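Local atomic coordinates of DNA repair protein RecN (Deinococcus radiodurans, PDB entry 4ABX), a protein that may take part in recombinational repair of damaged DNA as an ATP-binding, SMC-like protein, represented here by its coiled-coil domain. Residues A[45-48]-A[49-52]. Residues are numbered along the deposited sequence; the frame is centred on the assembly and turned at random.
Sequences SNLH and TIAQ
His48 and Gln52 sit one turn apart on helix 33-63, a long alpha-helix in the coiled-coil domain of RecN, and the imidazole and the amide cross at a slant on an exposed flank. Both chains start the same way, with CG anti to the backbone N (chi1 175° for His48, -164° for Gln52), and Gln52 then runs out extended, which carries the amide to the NE2 side of the imidazole. The two planes are turned 60° against each other, and the amide approaches the ring obliquely. NE2 of His48 is 3.6 Å from OE1 of Gln52 and nearly as close to the amide carbon and nitrogen, a loose van der Waals meeting with the whole amide end.

Beneath them the i to i+4 backbone bonding of the helix is regular: Gln52 N donates to His48 O at 2.9 Å, and Thr49, Ile50 and Ala51 reach back likewise to Ser45, Asn46 and Leu47. Ile50 places CG1 beside its own backbone N, which brings that carbon within 3.2 Å of Asn46 O; its CD1 ends 4.5 Å from CD2 of Leu47, a light apolar touch. The second subunit packs its Tyr85 on Asn46, its Ala81 on Thr49 and its Asp86 on Ile50, while Leu47 and Ala51 meet Ala119 and Ser117 of the same chain.

A water bridges the polar side chains: it donates to Asn46 OD1 at 3.0 Å, lies an unusually short and therefore doubtful 2.5 Å from Thr49 OG1, and bonds weakly to Ser45 OG at 3.3 Å.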
ATOM      1  N   SER A  45      26.587  14.205   8.965  1.00 19.22           N
ATOM      2  CA  SER A  45      25.539  14.321   7.961  1.00 24.96           C
ATOM      3  C   SER A  45      25.140  12.928   7.477  1.00 24.22           C
ATOM      4  O   SER A  45      23.956  12.624   7.335  1.00 20.84           O
ATOM      5  CB  SER A  45      25.995  15.185   6.782  1.00 23.57           C
ATOM      6  OG  SER A  45      24.953  15.315   5.826  1.00 32.07           O
ATOM      7  N   ASN A  46      26.131  12.076   7.238  1.00 25.57           N
ATOM      8  CA  ASN A  46      25.847  10.711   6.796  1.00 24.96           C
ATOM      9  C   ASN A  46      25.044   9.906   7.812  1.00 28.05           C
ATOM     10  O   ASN A  46      24.152   9.146   7.432  1.00 26.82           O
ATOM     11  CB  ASN A  46      27.129   9.981   6.405  1.00 20.67           C
ATOM     12  CG  ASN A  46      27.718  10.519   5.127  1.00 22.39           C
ATOM     13  OD1 ASN A  46      27.167  11.444   4.531  1.00 26.40           O
ATOM     14  ND2 ASN A  46      28.842   9.956   4.701  1.00 27.39           N
ATOM     15  N   LEU A  47      25.347  10.084   9.099  1.00 23.80           N
ATOM     16  CA  LEU A  47      24.566   9.432  10.148  1.00 22.65           C
ATOM     17  C   LEU A  47      23.121   9.933  10.123  1.00 26.38           C
ATOM     18  O   LEU A  47      22.186   9.167  10.345  1.00 28.28           O
ATOM     19  CB  LEU A  47      25.187   9.643  11.533  1.00 25.80           C
ATOM     20  CG  LEU A  47      26.506   8.917  11.823  1.00 28.83           C
ATOM     21  CD1 LEU A  47      27.043   9.307  13.190  1.00 28.60           C
ATOM     22  CD2 LEU A  47      26.326   7.407  11.736  1.00 32.77           C
ATOM     23  N   HIS A  48      22.945  11.220   9.844  1.00 27.13           N
ATOM     24  CA  HIS A  48      21.608  11.796   9.724  1.00 25.54           C
ATOM     25  C   HIS A  48      20.838  11.182   8.559  1.00 23.56           C
ATOM     26  O   HIS A  48      19.660  10.850   8.680  1.00 22.29           O
ATOM     27  CB  HIS A  48      21.687  13.308   9.536  1.00 27.03           C
ATOM     28  CG  HIS A  48      20.356  13.951   9.293  1.00 27.52           C
ATOM     29  ND1 HIS A  48      19.374  14.015  10.258  1.00 29.26           N
ATOM     30  CD2 HIS A  48      19.843  14.546   8.191  1.00 32.00           C
ATOM     31  CE1 HIS A  48      18.313  14.630   9.761  1.00 34.46           C
ATOM     32  NE2 HIS A  48      18.569  14.959   8.511  1.00 33.71           N
ATOM     33  N   THR A  49      21.510  11.045   7.423  1.00 22.49           N
ATOM     34  CA  THR A  49      20.904  10.445   6.246  1.00 27.41           C
ATOM     35  C   THR A  49      20.413   9.022   6.517  1.00 26.15           C
ATOM     36  O   THR A  49      19.291   8.659   6.152  1.00 20.54           O
ATOM     37  CB  THR A  49      21.891  10.437   5.075  1.00 25.47           C
ATOM     38  OG1 THR A  49      22.171  11.788   4.697  1.00 27.35           O
ATOM     39  CG2 THR A  49      21.310   9.684   3.883  1.00 31.14           C
ATOM     40  N   ILE A  50      21.263   8.226   7.162  1.00 29.44           N
ATOM     41  CA  ILE A  50      20.936   6.850   7.522  1.00 28.89           C
ATOM     42  C   ILE A  50      19.707   6.779   8.428  1.00 30.69           C
ATOM     43  O   ILE A  50      18.807   5.964   8.210  1.00 25.64           O
ATOM     44  CB  ILE A  50      22.131   6.162   8.234  1.00 25.83           C
ATOM     45  CG1 ILE A  50      23.336   6.072   7.296  1.00 22.16           C
ATOM     46  CG2 ILE A  50      21.746   4.768   8.718  1.00 29.58           C
ATOM     47  CD1 ILE A  50      24.620   5.652   7.985  1.00 25.73           C
ATOM     48  N   ALA A  51      19.667   7.634   9.443  1.00 26.26           N
ATOM     49  CA  ALA A  51      18.572   7.614  10.409  1.00 28.14           C
ATOM     50  C   ALA A  51      17.275   8.086   9.767  1.00 30.56           C
ATOM     51  O   ALA A  51      16.196   7.556  10.048  1.00 27.91           O
ATOM     52  CB  ALA A  51      18.908   8.473  11.615  1.00 25.55           C
ATOM     53  N   GLN A  52      17.390   9.091   8.906  1.00 27.32           N
ATOM     54  CA  GLN A  52      16.240   9.633   8.189  1.00 25.59           C
ATOM     55  C   GLN A  52      15.726   8.605   7.177  1.00 26.16           C
ATOM     56  O   GLN A  52      14.522   8.482   6.949  1.00 28.60           O
ATOM     57  CB  GLN A  52      16.645  10.928   7.484  1.00 30.21           C
ATOM     58  CG  GLN A  52      15.498  11.802   7.017  1.00 47.12           C
ATOM     59  CD  GLN A  52      15.979  13.162   6.531  1.00 57.25           C
ATOM     60  OE1 GLN A  52      15.460  14.202   6.943  1.00 60.27           O
ATOM     61  NE2 GLN A  52      16.983  13.160   5.654  1.00 56.86           N
TER
HETATM   62  O   HOH W   1      24.470  12.599   3.970  1.00 28.24           O